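Probable adhesion protein (Pseudomonas aeruginosa PAO1, PDB 6R3Z) probably serves as the periplasmic solute-binding protein of a metal transport system, binding ferrous iron, manganese and, in this crystal form, nickel. Local coordinates at residues H14-Y17 / S18-S21; E202-P205 / S206-K209. One frame throughout, in Å; residues are numbered along the deposited sequence.

Interaction 1: H14-Y17 / S18-S21; sequences HPYY and SYVS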
loop_
_atom_site.group_PDB
_atom_site.type_symbol
_atom_site.label_atom_id
_atom_site.label_comp_id
_atom_site.label_asym_id
_atom_site.label_seq_id
_atom_site.Cartn_x
_atom_site.Cartn_y
_atom_site.Cartn_z
ATOM N N HIS A 14 1.470 -2.183 7.367
ATOM C CA HIS A 14 2.436 -3.250 7.070
ATOM C C HIS A 14 3.584 -2.822 6.145
ATOM O O HIS A 14 4.736 -3.096 6.491
ATOM C CB HIS A 14 1.754 -4.508 6.517
ATOM C CG HIS A 14 0.896 -5.208 7.519
ATOM N ND1 HIS A 14 -0.339 -4.705 7.887
ATOM C CD2 HIS A 14 1.108 -6.367 8.175
ATOM C CE1 HIS A 14 -0.840 -5.577 8.748
ATOM N NE2 HIS A 14 0.005 -6.575 8.973
ATOM N N PRO A 15 3.323 -2.142 4.990
ATOM C CA PRO A 15 4.443 -1.756 4.100
ATOM C C PRO A 15 5.472 -0.898 4.817
ATOM O O PRO A 15 6.657 -1.105 4.581
ATOM C CB PRO A 15 3.748 -0.998 2.968
ATOM C CG PRO A 15 2.378 -1.614 2.912
ATOM C CD PRO A 15 2.033 -1.742 4.386
ATOM N N TYR A 16 5.022 0.006 5.732
ATOM C CA TYR A 16 5.949 0.874 6.474
ATOM C C TYR A 16 6.791 0.086 7.463
ATOM O O TYR A 16 7.965 0.409 7.623
ATOM C CB TYR A 16 5.242 2.079 7.104
ATOM C CG TYR A 16 4.619 2.947 6.031
ATOM C CD1 TYR A 16 5.371 3.915 5.363
ATOM C CD2 TYR A 16 3.319 2.715 5.592
ATOM C CE1 TYR A 16 4.827 4.659 4.305
ATOM C CE2 TYR A 16 2.770 3.433 4.523
ATOM C CZ TYR A 16 3.526 4.407 3.883
ATOM O OH TYR A 16 2.974 5.100 2.825
ATOM N N TYR A 17 6.232 -0.992 8.049
ATOM C CA TYR A 17 7.028 -1.882 8.909
ATOM C C TYR A 17 8.176 -2.461 8.039
ATOM O O TYR A 17 9.345 -2.451 8.456
ATOM C CB TYR A 17 6.180 -3.042 9.474
ATOM C CG TYR A 17 6.982 -3.896 10.434
ATOM C CD1 TYR A 17 7.790 -4.936 9.967
ATOM C CD2 TYR A 17 7.013 -3.605 11.800
ATOM C CE1 TYR A 17 8.573 -5.690 10.837
ATOM C CE2 TYR A 17 7.803 -4.350 12.683
ATOM C CZ TYR A 17 8.588 -5.386 12.191
ATOM O OH TYR A 17 9.352 -6.149 13.033
ATOM N N SER A 18 7.847 -2.931 6.821
ATOM C CA SER A 18 8.857 -3.487 5.898
ATOM C C SER A 18 9.922 -2.454 5.516
ATOM O O SER A 18 11.124 -2.757 5.595
ATOM C CB SER A 18 8.192 -4.076 4.656
ATOM O OG SER A 18 7.519 -5.291 4.953
ATOM N N TYR A 19 9.499 -1.215 5.187
ATOM C CA TYR A 19 10.451 -0.163 4.822
ATOM C C TYR A 19 11.398 0.102 5.992
ATOM O O TYR A 19 12.601 0.027 5.812
ATOM C CB TYR A 19 9.765 1.167 4.487
ATOM C CG TYR A 19 8.758 1.221 3.355
ATOM C CD1 TYR A 19 8.663 0.193 2.415
ATOM C CD2 TYR A 19 7.888 2.304 3.228
ATOM C CE1 TYR A 19 7.719 0.248 1.377
ATOM C CE2 TYR A 19 6.928 2.353 2.222
ATOM C CZ TYR A 19 6.863 1.341 1.284
ATOM O OH TYR A 19 5.889 1.450 0.317
ATOM N N VAL A 20 10.848 0.440 7.188
ATOM C CA VAL A 20 11.676 0.837 8.335
ATOM C C VAL A 20 12.617 -0.308 8.782
ATOM O O VAL A 20 13.812 -0.057 8.974
ATOM C CB VAL A 20 10.806 1.431 9.480
ATOM C CG1 VAL A 20 11.648 1.735 10.719
ATOM C CG2 VAL A 20 10.084 2.708 8.995
ATOM N N SER A 21 12.106 -1.555 8.886
ATOM C CA SER A 21 12.942 -2.712 9.280
ATOM C C SER A 21 14.144 -2.884 8.324
ATOM O O SER A 21 15.264 -3.107 8.775
ATOM C CB SER A 21 12.111 -3.996 9.288
ATOM O OG SER A 21 11.091 -3.896 10.264
#
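Tyr16 and Tyr19 form a T-shaped (edge-to-face) pair within the first turns of helix 14-24, the helix of the beta-alpha-beta unit that runs from strand 8-11 to strand 29-32. Side by side and pointing the same way, the two side chains present the edge of Tyr19 to the face of Tyr16, with centroids 5.2 Å apart and planes at 74°. Tyr16 CD1 meets Tyr19 CD2 at 3.7 Å. The ring of Tyr19 also lies back against its own helix: with CG beside the backbone N, one face comes under Pro15 O, which stands 3.2 Å above the plane near the rim. That same oxygen accepts the N-H of Tyr19, N to O 2.9 Å.

At the neighbouring position, Tyr17 O illustrates how a helix carbonyl can serve two donors. Ser21 N and Ser21 OG each lie 2.9 Å from it, reaching it from opposite faces of its plane; the amide is tilted only 20°, whereas the hydroxyl sits well above the plane. Ser21 OG at the same time rests over one face of the Tyr17 ring, 3.1 Å from CE1. Tyr17 CG is anti to its N (chi1 -176°), which brings the ring to where one face meets Ser21 OG.

The hydroxyls of Tyr16 and Tyr19 are buried and bonded within the fold: Tyr16 OH to Gln122 and Asn62, Tyr19 OH to Ser119. Ser18 OG is held by Ser257, Ala258 and Tyr261. The side chains of Pro15 and Tyr16 come within about 6 Å of those of the metal-site residues His250 and His66, respectively. The helix is wedged between its neighbours, with Tyr19 and Val20 on helix 116-133, Pro15 and Ser18 on helix 260-277, and Tyr17, Val20 and Ser21 against strand 29-32.

Interaction 2: E202-P205 / S206-K209; sequences EPSP and SQLK. With EDO (1,2-ethanediol), chain D.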
loop_
_atom_site.group_PDB
_atom_site.type_symbol
_atom_site.label_atom_id
_atom_site.label_comp_id
_atom_site.label_asym_id
_atom_site.label_seq_id
_atom_site.Cartn_x
_atom_site.Cartn_y
_atom_site.Cartn_z
ATOM N N GLU A 202 -18.378 0.096 1.165
ATOM C CA GLU A 202 -19.081 -0.916 0.395
ATOM C C GLU A 202 -20.158 -0.221 -0.476
ATOM O O GLU A 202 -20.860 0.658 0.036
ATOM C CB GLU A 202 -19.732 -1.939 1.357
ATOM C CG GLU A 202 -20.424 -3.134 0.721
ATOM C CD GLU A 202 -20.816 -4.242 1.689
ATOM O OE1 GLU A 202 -20.110 -4.424 2.709
ATOM O OE2 GLU A 202 -21.822 -4.940 1.422
ATOM N N PRO A 203 -20.332 -0.611 -1.758
ATOM C CA PRO A 203 -21.430 -0.015 -2.551
ATOM C C PRO A 203 -22.797 -0.471 -2.052
ATOM O O PRO A 203 -22.910 -1.548 -1.473
ATOM C CB PRO A 203 -21.194 -0.580 -3.955
ATOM C CG PRO A 203 -20.488 -1.907 -3.721
ATOM C CD PRO A 203 -19.603 -1.654 -2.523
ATOM N N SER A 204 -23.836 0.337 -2.285
ATOM C CA SER A 204 -25.206 -0.073 -2.016
ATOM C C SER A 204 -25.606 -1.088 -3.135
ATOM O O SER A 204 -24.923 -1.127 -4.189
ATOM C CB SER A 204 -26.129 1.141 -2.132
ATOM O OG SER A 204 -26.129 1.619 -3.473
ATOM N N PRO A 205 -26.761 -1.817 -3.013
ATOM C CA PRO A 205 -27.205 -2.672 -4.131
ATOM C C PRO A 205 -27.394 -1.869 -5.439
ATOM O O PRO A 205 -26.974 -2.350 -6.497
ATOM C CB PRO A 205 -28.522 -3.263 -3.624
ATOM C CG PRO A 205 -28.363 -3.254 -2.113
ATOM C CD PRO A 205 -27.683 -1.933 -1.864
ATOM N N SER A 206 -27.957 -0.631 -5.360
ATOM C CA SER A 206 -28.159 0.241 -6.540
ATOM C C SER A 206 -26.834 0.647 -7.208
ATOM O O SER A 206 -26.711 0.591 -8.440
ATOM C CB SER A 206 -28.947 1.497 -6.162
ATOM O OG SER A 206 -30.307 1.202 -5.901
ATOM N N GLN A 207 -25.833 1.011 -6.397
ATOM C CA GLN A 207 -24.488 1.387 -6.885
ATOM C C GLN A 207 -23.794 0.184 -7.559
ATOM O O GLN A 207 -23.227 0.328 -8.642
ATOM C CB GLN A 207 -23.625 1.923 -5.738
ATOM C CG GLN A 207 -24.009 3.346 -5.296
ATOM C CD GLN A 207 -23.277 3.779 -4.057
ATOM O OE1 GLN A 207 -23.082 3.007 -3.105
ATOM N NE2 GLN A 207 -22.903 5.056 -4.023
ATOM N N LEU A 208 -23.850 -1.000 -6.918
ATOM C CA LEU A 208 -23.247 -2.211 -7.481
ATOM C C LEU A 208 -23.906 -2.574 -8.845
ATOM O O LEU A 208 -23.173 -2.855 -9.799
ATOM C CB LEU A 208 -23.356 -3.374 -6.495
ATOM C CG LEU A 208 -22.830 -4.718 -6.995
ATOM C CD1 LEU A 208 -21.322 -4.657 -7.266
ATOM C CD2 LEU A 208 -23.206 -5.830 -6.044
ATOM N N LYS A 209 -25.257 -2.505 -8.945
ATOM C CA LYS A 209 -25.956 -2.762 -10.214
ATOM C C LYS A 209 -25.467 -1.778 -11.293
ATOM O O LYS A 209 -25.179 -2.197 -12.426
ATOM C CB LYS A 209 -27.476 -2.647 -10.045
ATOM C CG LYS A 209 -28.253 -3.123 -11.273
ATOM C CD LYS A 209 -29.673 -2.599 -11.309
ATOM C CE LYS A 209 -30.433 -3.120 -12.511
ATOM N NZ LYS A 209 -29.893 -2.588 -13.794
HETATM C C1 EDO D . -22.999 -4.973 -1.828
HETATM O O1 EDO D . -23.231 -5.958 -0.823
HETATM C C2 EDO D . -24.364 -4.515 -2.373
HETATM O O2 EDO D . -25.016 -3.796 -1.337
#
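Ser204 and Gln207 face each other across the start of helix 205-217 in a capping box, a reciprocal N-cap motif. Ser204 OG, placed between its own backbone N and carbonyl carbon (chi1 65°), accepts the N-H of Gln207, with N and OG 3.0 Å apart. In return the side chain of Gln207, its CG beside the backbone N and the chain extended beyond, runs alongside the serine: CG passes Ser204 OG at 3.3 Å, and the amide oxygen OE1 takes the N-H of Ser204 in the carbonyl plane, on a lone pair. That bond is nearly straight, 169° at the hydrogen; OE1 also receives a weak bond from Ser204 OG. Two N-H groups at the helix start are thereby satisfied by side chains.

Before the cap, Pro203 leans toward the helix, its CB 3.9 Å from Gln207 CB and its CG near Leu208 CB; Tyr233 touches both Pro203 and Leu208. Lys209 extends away to a salt bridge with Asp213, one turn further along the helix. A 1,2-ethanediol, probably from the crystallisation liquor, bridges the loop residues: its O2 donates to Pro203 O, and its O1 to Glu202 OE2 at 2.8 Å.

Followed from the N terminus, the chain meets interaction 1 on leaving strand 8-11 and interaction 2 much later, where the loop after strand 193-194 enters helix 205-217. Each contact joins residues three or four apart within one continuous stretch, so neither closes a long loop; they stand in series, neither nesting nor crossing. The centres of interactions 1 and 2 are about 34 Å apart, on opposite sides of the chain's centre. Residues 14-21 belong with the parallel sheet containing strands 8-11 and 29-32, buried among long helices, whereas residues 202-209 lie at the surface, leading toward strand 220-226 of the second parallel sheet. The nickel ion is about 10 Å from the Pro15 side chain and about 14 Å from that of Pro203.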